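Local coordinates for lysosome-associated membrane glycoprotein 3 (PDB 4AKM) that acts in lysosome-autophagosome fusion and the unfolded protein response as a lysosomal membrane glycoprotein, here represented by its membrane-proximal luminal domain, at residues K57-L62 with F68-F73; T72-K75 with Y80-S83; Y7-L10 with L15-K18; V106-A111 with S120-Q125. All blocks are in the same frame, centred on the assembly; numbering follows the deposited sequence.

Contact 1 of 4, residues K57-L62 with F68-F73; sequences KSNLLL and FVNLTF. With NAG (2-acetamido-2-deoxy-beta-D-glucopyranose), chain D.
T72, paired with N59 across the strands, makes the shortest polar bond here: its OG1 lies 2.6 Å from O6 of the NAG, and either hydroxyl could be the donor. A chi1 of -68° turns OG1 anti to the carbonyl carbon and brings it beside the sugar's C6 arm. The glycan is rooted two residues earlier, where ND2 of N70 is bonded covalently to C1 of the NAG. N70 and T72 are the first and third residues of an N-L-T glycosylation sequon, and since residues two apart in a strand project from one face, both reach the same sugar. N59 adds a weak hydrogen bond from its ND2 to OD1 of N70 at 3.5 Å; the two amide planes stand 84° apart. The far end of the sugar rests on F68, with the acetamido methyl C8 of the NAG 3.5 Å above the plane of the F68 ring, toward its rim. L61 approaches that ring obliquely, its CD1 lying 3.8 Å from CD1 of F68 and 3.5 Å from CB of N70. The reverse face carries S58, L60, L62, V69, L71 and F73. There CB of L60 meets the edge of the F73 ring in its plane, 4.0 Å from CE1 of F73, and the layer packs on I17, A19 and I23 of strand 14-27. Paired backbone bonds, N to O 2.9 Å in both directions, join S58 with F73, L60 with L71 and L62 with V69. This is a regular antiparallel beta hairpin, glycosylated on one face and buried on the other, within the LAMP beta-prism domain.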
loop_
_atom_site.group_PDB
_atom_site.type_symbol
_atom_site.label_atom_id
_atom_site.label_comp_id
_atom_site.label_asym_id
_atom_site.label_seq_id
_atom_site.Cartn_x
_atom_site.Cartn_y
_atom_site.Cartn_z
ATOM N N LYS A 57 -14.462 0.673 6.627
ATOM C CA LYS A 57 -13.367 -0.186 6.192
ATOM C C LYS A 57 -13.295 -0.305 4.671
ATOM O O LYS A 57 -14.267 -0.687 4.014
ATOM C CB LYS A 57 -13.504 -1.576 6.817
ATOM C CG LYS A 57 -12.186 -2.312 6.984
ATOM C CD LYS A 57 -12.399 -3.745 7.453
ATOM C CE LYS A 57 -13.067 -4.582 6.374
ATOM N NZ LYS A 57 -13.090 -6.026 6.734
ATOM N N SER A 58 -12.129 0.010 4.116
ATOM C CA SER A 58 -11.929 -0.058 2.673
ATOM C C SER A 58 -10.673 -0.845 2.334
ATOM O O SER A 58 -9.883 -1.179 3.214
ATOM C CB SER A 58 -11.797 1.347 2.083
ATOM O OG SER A 58 -12.905 2.157 2.423
ATOM N N ASN A 59 -10.483 -1.134 1.054
ATOM C CA ASN A 59 -9.214 -1.702 0.610
ATOM C C ASN A 59 -8.841 -1.293 -0.805
ATOM O O ASN A 59 -9.686 -1.270 -1.711
ATOM C CB ASN A 59 -9.191 -3.230 0.743
ATOM C CG ASN A 59 -10.044 -3.928 -0.303
ATOM O OD1 ASN A 59 -11.271 -3.941 -0.210
ATOM N ND2 ASN A 59 -9.396 -4.532 -1.292
ATOM N N LEU A 60 -7.568 -0.935 -0.953
ATOM C CA LEU A 60 -6.931 -0.746 -2.244
ATOM C C LEU A 60 -6.108 -1.988 -2.544
ATOM O O LEU A 60 -5.169 -2.317 -1.823
ATOM C CB LEU A 60 -6.013 0.477 -2.231
ATOM C CG LEU A 60 -5.096 0.565 -3.455
ATOM C CD1 LEU A 60 -5.910 0.662 -4.732
ATOM C CD2 LEU A 60 -4.135 1.733 -3.340
ATOM N N LEU A 61 -6.477 -2.687 -3.604
ATOM C CA LEU A 61 -5.733 -3.852 -4.038
ATOM C C LEU A 61 -5.084 -3.581 -5.381
ATOM O O LEU A 61 -5.725 -3.093 -6.316
ATOM C CB LEU A 61 -6.635 -5.080 -4.109
ATOM C CG LEU A 61 -5.961 -6.374 -4.564
ATOM C CD1 LEU A 61 -4.847 -6.792 -3.612
ATOM C CD2 LEU A 61 -6.997 -7.461 -4.693
ATOM N N LEU A 62 -3.799 -3.896 -5.455
ATOM C CA LEU A 62 -3.003 -3.667 -6.645
ATOM C C LEU A 62 -2.513 -5.003 -7.145
ATOM O O LEU A 62 -1.808 -5.713 -6.440
ATOM C CB LEU A 62 -1.810 -2.789 -6.305
ATOM C CG LEU A 62 -2.144 -1.478 -5.596
ATOM C CD1 LEU A 62 -0.871 -0.779 -5.177
ATOM C CD2 LEU A 62 -2.977 -0.578 -6.492
ATOM N N PHE A 68 0.359 -9.493 -5.862
ATOM C CA PHE A 68 -0.428 -8.329 -5.499
ATOM C C PHE A 68 0.043 -7.693 -4.208
ATOM O O PHE A 68 0.771 -8.304 -3.411
ATOM C CB PHE A 68 -1.901 -8.718 -5.331
ATOM C CG PHE A 68 -2.144 -9.748 -4.250
ATOM C CD1 PHE A 68 -2.208 -9.376 -2.914
ATOM C CD2 PHE A 68 -2.310 -11.083 -4.572
ATOM C CE1 PHE A 68 -2.421 -10.316 -1.922
ATOM C CE2 PHE A 68 -2.536 -12.027 -3.584
ATOM C CZ PHE A 68 -2.587 -11.645 -2.256
ATOM N N VAL A 69 -0.409 -6.466 -4.004
ATOM C CA VAL A 69 -0.261 -5.790 -2.729
ATOM C C VAL A 69 -1.629 -5.279 -2.310
ATOM O O VAL A 69 -2.326 -4.620 -3.080
ATOM C CB VAL A 69 0.746 -4.618 -2.792
ATOM C CG1 VAL A 69 0.745 -3.847 -1.481
ATOM C CG2 VAL A 69 2.139 -5.125 -3.104
ATOM N N ASN A 70 -2.010 -5.603 -1.083
ATOM C CA ASN A 70 -3.312 -5.249 -0.564
ATOM C C ASN A 70 -3.181 -4.340 0.643
ATOM O O ASN A 70 -2.640 -4.732 1.682
ATOM C CB ASN A 70 -4.093 -6.511 -0.200
ATOM C CG ASN A 70 -5.586 -6.270 -0.121
ATOM O OD1 ASN A 70 -6.089 -5.241 -0.569
ATOM N ND2 ASN A 70 -6.304 -7.227 0.447
ATOM N N LEU A 71 -3.673 -3.119 0.482
ATOM C CA LEU A 71 -3.686 -2.130 1.543
ATOM C C LEU A 71 -5.098 -1.987 2.089
ATOM O O LEU A 71 -5.990 -1.526 1.392
ATOM C CB LEU A 71 -3.192 -0.780 1.013
ATOM C CG LEU A 71 -1.770 -0.763 0.446
ATOM C CD1 LEU A 71 -1.334 0.647 0.092
ATOM C CD2 LEU A 71 -0.791 -1.396 1.422
ATOM N N THR A 72 -5.293 -2.394 3.338
ATOM C CA THR A 72 -6.582 -2.255 4.001
ATOM C C THR A 72 -6.613 -1.061 4.950
ATOM O O THR A 72 -5.731 -0.916 5.814
ATOM C CB THR A 72 -6.953 -3.522 4.793
ATOM O OG1 THR A 72 -7.210 -4.603 3.887
ATOM C CG2 THR A 72 -8.186 -3.275 5.642
ATOM N N PHE A 73 -7.648 -0.235 4.786
ATOM C CA PHE A 73 -7.863 0.969 5.585
ATOM C C PHE A 73 -9.042 0.834 6.553
ATOM O O PHE A 73 -10.083 0.268 6.210
ATOM C CB PHE A 73 -8.143 2.166 4.676
ATOM C CG PHE A 73 -7.090 2.409 3.636
ATOM C CD1 PHE A 73 -7.100 1.701 2.441
ATOM C CD2 PHE A 73 -6.107 3.365 3.840
ATOM C CE1 PHE A 73 -6.143 1.926 1.483
ATOM C CE2 PHE A 73 -5.152 3.595 2.885
ATOM C CZ PHE A 73 -5.166 2.874 1.703
HETATM C C1 NAG D . -7.720 -7.331 0.664
HETATM C C2 NAG D . -7.838 -8.846 0.588
HETATM C C3 NAG D . -9.295 -9.271 0.738
HETATM C C4 NAG D . -9.910 -8.648 1.986
HETATM C C5 NAG D . -9.606 -7.156 2.088
HETATM C C6 NAG D . -9.990 -6.637 3.464
HETATM C C7 NAG D . -6.259 -10.155 -0.711
HETATM C C8 NAG D . -6.031 -10.849 -2.020
HETATM N N2 NAG D . -7.288 -9.314 -0.670
HETATM O O3 NAG D . -9.359 -10.677 0.833
HETATM O O4 NAG D . -11.312 -8.820 1.973
HETATM O O5 NAG D . -8.235 -6.877 1.896
HETATM O O6 NAG D . -9.691 -5.261 3.520
HETATM O O7 NAG D . -5.522 -10.370 0.254
#

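Contact 2 of 4, residues T72-K75 with Y80-S83; sequences TFTK and YYIS. With NAG (2-acetamido-2-deoxy-beta-D-glucopyranose), chain D.
The Y81 ring runs along T74 and lies over its carbonyl oxygen. That oxygen, O of T74, sits 3.5 Å above one face of the Y81 ring, displaced toward the rim, and the threonine methyl CG2 lies 3.4 Å from OH of Y81. This placement follows from chi1 of Y81, 50°, which sets CG between the backbone N and the carbonyl carbon and tips the ring toward strand 67-75. On the same side, S83 approaches T74 hydroxyl to hydroxyl: OG1 of T74 and OG of S83 are 2.9 Å apart in a hydrogen bond whose donor is not determined. The two strands are the third and fourth of the five-stranded antiparallel sheet and form a beta hairpin, their axes running 143° apart over this short span. T74 and Y81 form a hydrogen-bonded pair, each N-H reaching the other's carbonyl at 3.0 Å (T74 N to Y81 O, Y81 N to T74 O). Two residues along each strand, N of S83 donates to O of T72 at 2.6 Å. The other face carries F73, K75, Y80 and I82. F73 and I82 extend from it as neighbours, with CG1 of I82 lying obliquely to the phenyl ring at 3.5 Å from CE2 of F73. K75 and Y80 meet only near their bases, CB of K75 being 3.8 Å from CB of Y80, because the tyrosine ring leads away. Its OH is hydrogen-bonded to the backbone O of H114, and F142 packs against F73, K75 and Y80.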
loop_
_atom_site.group_PDB
_atom_site.type_symbol
_atom_site.label_atom_id
_atom_site.label_comp_id
_atom_site.label_asym_id
_atom_site.label_seq_id
_atom_site.Cartn_x
_atom_site.Cartn_y
_atom_site.Cartn_z
ATOM N N THR A 72 -5.293 -2.394 3.338
ATOM C CA THR A 72 -6.582 -2.255 4.001
ATOM C C THR A 72 -6.613 -1.061 4.950
ATOM O O THR A 72 -5.731 -0.916 5.814
ATOM C CB THR A 72 -6.953 -3.522 4.793
ATOM O OG1 THR A 72 -7.210 -4.603 3.887
ATOM C CG2 THR A 72 -8.186 -3.275 5.642
ATOM N N PHE A 73 -7.648 -0.235 4.786
ATOM C CA PHE A 73 -7.863 0.969 5.585
ATOM C C PHE A 73 -9.042 0.834 6.553
ATOM O O PHE A 73 -10.083 0.268 6.210
ATOM C CB PHE A 73 -8.143 2.166 4.676
ATOM C CG PHE A 73 -7.090 2.409 3.636
ATOM C CD1 PHE A 73 -7.100 1.701 2.441
ATOM C CD2 PHE A 73 -6.107 3.365 3.840
ATOM C CE1 PHE A 73 -6.143 1.926 1.483
ATOM C CE2 PHE A 73 -5.152 3.595 2.885
ATOM C CZ PHE A 73 -5.166 2.874 1.703
ATOM N N THR A 74 -8.868 1.387 7.750
ATOM C CA THR A 74 -9.920 1.465 8.760
ATOM C C THR A 74 -10.015 2.913 9.248
ATOM O O THR A 74 -8.991 3.558 9.478
ATOM C CB THR A 74 -9.614 0.526 9.965
ATOM O OG1 THR A 74 -9.810 -0.839 9.578
ATOM C CG2 THR A 74 -10.512 0.827 11.154
ATOM N N LYS A 75 -11.232 3.436 9.378
ATOM C CA LYS A 75 -11.412 4.738 10.025
ATOM C C LYS A 75 -11.958 4.570 11.444
ATOM O O LYS A 75 -12.973 3.905 11.659
ATOM C CB LYS A 75 -12.286 5.687 9.192
ATOM C CG LYS A 75 -13.735 5.263 9.004
ATOM C CD LYS A 75 -14.536 6.360 8.298
ATOM C CE LYS A 75 -14.528 7.665 9.089
ATOM N NZ LYS A 75 -15.271 8.758 8.391
ATOM N N TYR A 80 -8.308 8.119 10.087
ATOM C CA TYR A 80 -8.267 6.834 9.403
ATOM C C TYR A 80 -6.803 6.431 9.270
ATOM O O TYR A 80 -5.907 7.249 9.480
ATOM C CB TYR A 80 -8.920 6.934 8.020
ATOM C CG TYR A 80 -8.246 7.920 7.083
ATOM C CD1 TYR A 80 -8.545 9.276 7.136
ATOM C CD2 TYR A 80 -7.309 7.494 6.148
ATOM C CE1 TYR A 80 -7.930 10.179 6.282
ATOM C CE2 TYR A 80 -6.692 8.390 5.293
ATOM C CZ TYR A 80 -7.006 9.730 5.363
ATOM O OH TYR A 80 -6.395 10.622 4.513
ATOM N N TYR A 81 -6.560 5.178 8.911
ATOM C CA TYR A 81 -5.199 4.661 8.827
ATOM C C TYR A 81 -5.194 3.380 8.015
ATOM O O TYR A 81 -6.249 2.797 7.762
ATOM C CB TYR A 81 -4.641 4.396 10.233
ATOM C CG TYR A 81 -5.560 3.575 11.111
ATOM C CD1 TYR A 81 -6.542 4.184 11.887
ATOM C CD2 TYR A 81 -5.454 2.193 11.158
ATOM C CE1 TYR A 81 -7.391 3.434 12.683
ATOM C CE2 TYR A 81 -6.297 1.435 11.951
ATOM C CZ TYR A 81 -7.263 2.057 12.712
ATOM O OH TYR A 81 -8.098 1.297 13.501
ATOM N N ILE A 82 -4.012 2.949 7.587
ATOM C CA ILE A 82 -3.880 1.622 7.002
ATOM C C ILE A 82 -3.883 0.624 8.147
ATOM O O ILE A 82 -3.026 0.683 9.024
ATOM C CB ILE A 82 -2.577 1.466 6.194
ATOM C CG1 ILE A 82 -2.658 2.240 4.879
ATOM C CG2 ILE A 82 -2.298 -0.002 5.913
ATOM C CD1 ILE A 82 -1.312 2.466 4.219
ATOM N N SER A 83 -4.856 -0.281 8.148
ATOM C CA SER A 83 -4.992 -1.246 9.231
ATOM C C SER A 83 -4.457 -2.629 8.867
ATOM O O SER A 83 -4.249 -3.468 9.745
ATOM C CB SER A 83 -6.448 -1.352 9.683
ATOM O OG SER A 83 -7.254 -1.914 8.666
HETATM C C1 NAG D . -7.720 -7.331 0.664
HETATM C C2 NAG D . -7.838 -8.846 0.588
HETATM C C3 NAG D . -9.295 -9.271 0.738
HETATM C C4 NAG D . -9.910 -8.648 1.986
HETATM C C5 NAG D . -9.606 -7.156 2.088
HETATM C C6 NAG D . -9.990 -6.637 3.464
HETATM C C7 NAG D . -6.259 -10.155 -0.711
HETATM C C8 NAG D . -6.031 -10.849 -2.020
HETATM N N2 NAG D . -7.288 -9.314 -0.670
HETATM O O3 NAG D . -9.359 -10.677 0.833
HETATM O O4 NAG D . -11.312 -8.820 1.973
HETATM O O5 NAG D . -8.235 -6.877 1.896
HETATM O O6 NAG D . -9.691 -5.261 3.520
HETATM O O7 NAG D . -5.522 -10.370 0.254
#

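Contact 3 of 4, residues Y7-L10 with L15-K18; sequences YQVL and LCIK
I17 runs parallel to V9, and each side-chain carbon of I17 finds part of the valine. CB of I17 is 3.6 Å from CB of V9; the CG2 branch then runs beside CG2 of V9. The CG1 arm takes the position anti to the carbonyl carbon (chi1 -72°), where CG1 of I17 is 4.2 Å from CB of V9, and continues extended through chi2, so that CD1 of I17, still 4.1 Å from CG2 of V9, reaches out to S58 and F73 of the neighbouring sheet. The backbone beneath is a classic beta bulge. C16 and I17 together oppose the single residue V9, and their N-H groups approach O of V9 from the same face of its carbonyl plane, at 2.9 Å from N of C16 and 3.1 Å from N of I17. In return, N of V9 donates to O of I17 at 2.7 Å. On the other face CD1 of L15 meets CG of Q8 at 3.6 Å, the two chains nearly perpendicular, and CD2 of L10 lies 3.8 Å from CD1 of L15. C16 continues through SG into a disulfide with C53, in the loop ahead of strand 57-64. Backbone bonds thus fix the hairpin's register, including the extra residue, while apolar contact joins it to the facing sheet, and the disulfide to the loop between two strands of that sheet.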
loop_
_atom_site.group_PDB
_atom_site.type_symbol
_atom_site.label_atom_id
_atom_site.label_comp_id
_atom_site.label_asym_id
_atom_site.label_seq_id
_atom_site.Cartn_x
_atom_site.Cartn_y
_atom_site.Cartn_z
ATOM N N TYR A 7 -3.288 5.468 -8.150
ATOM C CA TYR A 7 -4.322 4.464 -7.994
ATOM C C TYR A 7 -5.558 5.106 -7.414
ATOM O O TYR A 7 -5.508 6.225 -6.895
ATOM C CB TYR A 7 -3.828 3.353 -7.078
ATOM C CG TYR A 7 -2.504 2.782 -7.521
ATOM C CD1 TYR A 7 -2.329 2.309 -8.813
ATOM C CD2 TYR A 7 -1.421 2.741 -6.653
ATOM C CE1 TYR A 7 -1.118 1.799 -9.221
ATOM C CE2 TYR A 7 -0.212 2.230 -7.052
ATOM C CZ TYR A 7 -0.063 1.762 -8.334
ATOM O OH TYR A 7 1.148 1.251 -8.728
ATOM N N GLN A 8 -6.663 4.375 -7.475
ATOM C CA GLN A 8 -7.956 4.972 -7.244
ATOM C C GLN A 8 -9.009 3.889 -7.080
ATOM O O GLN A 8 -9.043 2.924 -7.842
ATOM C CB GLN A 8 -8.284 5.833 -8.452
ATOM C CG GLN A 8 -9.415 6.790 -8.275
ATOM C CD GLN A 8 -9.806 7.418 -9.590
ATOM O OE1 GLN A 8 -10.439 6.774 -10.431
ATOM N NE2 GLN A 8 -9.414 8.676 -9.788
ATOM N N VAL A 9 -9.868 4.048 -6.080
ATOM C CA VAL A 9 -10.971 3.118 -5.854
ATOM C C VAL A 9 -12.282 3.902 -5.849
ATOM O O VAL A 9 -12.335 5.013 -5.328
ATOM C CB VAL A 9 -10.807 2.357 -4.520
ATOM C CG1 VAL A 9 -11.924 1.348 -4.337
ATOM C CG2 VAL A 9 -9.453 1.663 -4.459
ATOM N N LEU A 10 -13.337 3.337 -6.431
ATOM C CA LEU A 10 -14.589 4.080 -6.571
ATOM C C LEU A 10 -15.839 3.356 -6.071
ATOM O O LEU A 10 -15.973 2.137 -6.211
ATOM C CB LEU A 10 -14.796 4.494 -8.028
ATOM C CG LEU A 10 -13.846 5.548 -8.597
ATOM C CD1 LEU A 10 -13.964 5.601 -10.117
ATOM C CD2 LEU A 10 -14.138 6.908 -7.987
ATOM N N LEU A 15 -15.538 9.066 -5.173
ATOM C CA LEU A 15 -14.177 8.669 -4.839
ATOM C C LEU A 15 -14.111 7.999 -3.468
ATOM O O LEU A 15 -14.468 8.593 -2.452
ATOM C CB LEU A 15 -13.242 9.878 -4.902
ATOM C CG LEU A 15 -11.741 9.590 -4.869
ATOM C CD1 LEU A 15 -11.403 8.463 -5.819
ATOM C CD2 LEU A 15 -10.957 10.837 -5.228
ATOM N N CYS A 16 -13.654 6.755 -3.454
ATOM C CA CYS A 16 -13.539 5.978 -2.229
ATOM C C CYS A 16 -12.110 5.997 -1.679
ATOM O O CYS A 16 -11.896 6.156 -0.478
ATOM C CB CYS A 16 -13.988 4.541 -2.496
ATOM S SG CYS A 16 -13.498 3.345 -1.245
ATOM N N ILE A 17 -11.139 5.839 -2.573
ATOM C CA ILE A 17 -9.727 5.797 -2.207
ATOM C C ILE A 17 -8.899 6.422 -3.322
ATOM O O ILE A 17 -9.064 6.084 -4.489
ATOM C CB ILE A 17 -9.234 4.343 -2.003
ATOM C CG1 ILE A 17 -9.793 3.746 -0.711
ATOM C CG2 ILE A 17 -7.715 4.275 -1.993
ATOM C CD1 ILE A 17 -9.341 2.328 -0.452
ATOM N N LYS A 18 -8.012 7.341 -2.961
ATOM C CA LYS A 18 -7.092 7.928 -3.925
ATOM C C LYS A 18 -5.686 7.722 -3.384
ATOM O O LYS A 18 -5.369 8.181 -2.292
ATOM C CB LYS A 18 -7.380 9.418 -4.101
ATOM C CG LYS A 18 -6.677 10.065 -5.281
ATOM C CD LYS A 18 -6.682 11.585 -5.144
ATOM C CE LYS A 18 -6.507 12.285 -6.487
ATOM N NZ LYS A 18 -5.316 11.801 -7.238
#

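Contact 4 of 4, residues V106-A111 with S120-Q125; sequences VMFQTA and SEQSLQ
F108 and Q122 form the close part of this contact: CE1 of F108 lies 3.6 Å from CG of Q122, while CB of Q122 sits at the ring edge, in its plane and 3.8 Å from CZ of F108. The two side chains run antiparallel past one another, and CB and CG of Q122 do the touching. Around this point the ring is well enclosed, stacking on F116 and touching I82, T134, V137 and L139. M107 and L124 are looser and only partly covered. Extended through chi1 (-169°) and chi2 (178°), the methionine reaches toward strand 122-125, yet its SD comes no nearer than 4.2 Å to CD2 of L124. S123, between Q122 and L124, directs its CB away, and its OG is hydrogen-bonded to NE2 of Q131. The backbones stay well apart, with CA of F108 and CA of Q122 separated by 9.6 Å. The positive phi of F108 (57°) marks a sharp change of direction in the chain, and OG1 of T110 donates to O of F108 at 3.0 Å, from well above the carbonyl plane. Strand 97-110 belongs to the five-stranded sheet and strand 122-125 to the other. No hydrogen bond joins the two segments, so this link between sheets rests on van der Waals contact that sets no hydrogen-bonded register between the strands.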
loop_
_atom_site.group_PDB
_atom_site.type_symbol
_atom_site.label_atom_id
_atom_site.label_comp_id
_atom_site.label_asym_id
_atom_site.label_seq_id
_atom_site.Cartn_x
_atom_site.Cartn_y
_atom_site.Cartn_z
ATOM N N VAL A 106 -1.232 0.203 12.930
ATOM C CA VAL A 106 -1.703 1.563 12.742
ATOM C C VAL A 106 -0.658 2.305 11.921
ATOM O O VAL A 106 0.442 2.598 12.400
ATOM C CB VAL A 106 -1.965 2.269 14.080
ATOM C CG1 VAL A 106 -2.039 3.773 13.882
ATOM C CG2 VAL A 106 -3.252 1.748 14.697
ATOM N N MET A 107 -1.009 2.598 10.673
ATOM C CA MET A 107 -0.026 3.063 9.710
ATOM C C MET A 107 -0.550 4.208 8.857
ATOM O O MET A 107 -1.653 4.140 8.312
ATOM C CB MET A 107 0.420 1.902 8.822
ATOM C CG MET A 107 1.630 2.216 7.977
ATOM S SD MET A 107 2.173 0.814 6.996
ATOM C CE MET A 107 3.779 1.400 6.461
ATOM N N PHE A 108 0.265 5.251 8.747
ATOM C CA PHE A 108 -0.086 6.464 8.017
ATOM C C PHE A 108 -1.371 7.055 8.570
ATOM O O PHE A 108 -2.212 7.530 7.813
ATOM C CB PHE A 108 -0.260 6.205 6.514
ATOM C CG PHE A 108 0.988 5.748 5.809
ATOM C CD1 PHE A 108 2.163 5.500 6.502
ATOM C CD2 PHE A 108 0.983 5.584 4.435
ATOM C CE1 PHE A 108 3.299 5.080 5.838
ATOM C CE2 PHE A 108 2.113 5.169 3.767
ATOM C CZ PHE A 108 3.276 4.916 4.467
ATOM N N GLN A 109 -1.533 7.010 9.887
ATOM C CA GLN A 109 -2.753 7.520 10.507
ATOM C C GLN A 109 -2.916 9.022 10.261
ATOM O O GLN A 109 -1.991 9.803 10.491
ATOM C CB GLN A 109 -2.778 7.210 12.004
ATOM C CG GLN A 109 -4.130 7.473 12.659
ATOM C CD GLN A 109 -4.119 7.208 14.153
ATOM O OE1 GLN A 109 -3.059 7.027 14.757
ATOM N NE2 GLN A 109 -5.301 7.184 14.760
ATOM N N THR A 110 -4.101 9.413 9.798
ATOM C CA THR A 110 -4.355 10.783 9.366
ATOM C C THR A 110 -5.757 11.222 9.760
ATOM O O THR A 110 -6.701 10.438 9.653
ATOM C CB THR A 110 -4.246 10.900 7.833
ATOM O OG1 THR A 110 -2.979 10.394 7.402
ATOM C CG2 THR A 110 -4.395 12.347 7.381
ATOM N N ALA A 111 -5.888 12.473 10.203
ATOM C CA ALA A 111 -7.191 13.046 10.542
ATOM C C ALA A 111 -8.145 12.939 9.357
ATOM O O ALA A 111 -7.766 13.229 8.222
ATOM C CB ALA A 111 -7.036 14.495 10.971
ATOM N N SER A 120 9.235 10.299 2.150
ATOM C CA SER A 120 10.303 9.516 2.762
ATOM C C SER A 120 9.959 8.033 2.748
ATOM O O SER A 120 8.815 7.653 3.024
ATOM C CB SER A 120 10.557 9.977 4.203
ATOM O OG SER A 120 10.695 11.388 4.285
ATOM N N GLU A 121 10.958 7.206 2.448
ATOM C CA GLU A 121 10.784 5.760 2.374
ATOM C C GLU A 121 10.206 5.152 3.645
ATOM O O GLU A 121 10.799 5.265 4.721
ATOM C CB GLU A 121 12.111 5.074 2.074
ATOM C CG GLU A 121 12.054 3.577 2.282
ATOM C CD GLU A 121 13.411 2.918 2.227
ATOM O OE1 GLU A 121 14.023 2.907 1.137
ATOM O OE2 GLU A 121 13.863 2.408 3.277
ATOM N N GLN A 122 9.054 4.497 3.509
ATOM C CA GLN A 122 8.442 3.781 4.623
ATOM C C GLN A 122 8.550 2.280 4.409
ATOM O O GLN A 122 8.571 1.805 3.277
ATOM C CB GLN A 122 6.982 4.198 4.820
ATOM C CG GLN A 122 6.800 5.650 5.243
ATOM C CD GLN A 122 7.547 5.995 6.524
ATOM O OE1 GLN A 122 8.708 6.414 6.488
ATOM N NE2 GLN A 122 6.880 5.826 7.663
ATOM N N SER A 123 8.604 1.536 5.504
ATOM C CA SER A 123 8.919 0.120 5.442
ATOM C C SER A 123 8.098 -0.705 6.416
ATOM O O SER A 123 7.754 -0.245 7.506
ATOM C CB SER A 123 10.402 -0.091 5.734
ATOM O OG SER A 123 10.640 -1.405 6.201
ATOM N N LEU A 124 7.807 -1.938 6.020
ATOM C CA LEU A 124 7.058 -2.849 6.869
ATOM C C LEU A 124 7.451 -4.297 6.589
ATOM O O LEU A 124 7.426 -4.741 5.439
ATOM C CB LEU A 124 5.567 -2.664 6.623
ATOM C CG LEU A 124 4.672 -3.346 7.649
ATOM C CD1 LEU A 124 4.897 -2.705 9.007
ATOM C CD2 LEU A 124 3.215 -3.260 7.223
ATOM N N GLN A 125 7.829 -5.032 7.632
ATOM C CA GLN A 125 8.059 -6.467 7.478
ATOM C C GLN A 125 6.718 -7.185 7.481
ATOM O O GLN A 125 5.980 -7.124 8.464
ATOM C CB GLN A 125 8.969 -7.018 8.579
ATOM C CG GLN A 125 10.457 -6.828 8.325
ATOM C CD GLN A 125 11.103 -8.002 7.607
ATOM O OE1 GLN A 125 10.439 -8.776 6.921
ATOM N NE2 GLN A 125 12.416 -8.139 7.770
#

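Contacts 1 and 2 are successive hairpins sharing strand 67-75 through T72 and F73, their centres 9 Å apart; T72, through which contact 2 touches the glycan, is one of several glycan neighbours in contact 1. Segment 106-111 of contact 4 extends this sheet by one strand, beside strand 80-90, through probable backbone hydrogen bonds from N of I82 to O of M107 (2.7 Å) and from N of T110 to O of Y80 (2.8 Å). Contact 3 belongs to the facing sheet and packs beneath contact 1, with CD1 of I17 3.7 Å from CB of S58 and CD2 of L62 3.5 Å from CG of Y7. CD1 of I17 also reaches CD1 of F73, at 3.7 Å. Contacts 3 and 4 do not touch, their centres lying 18 Å apart.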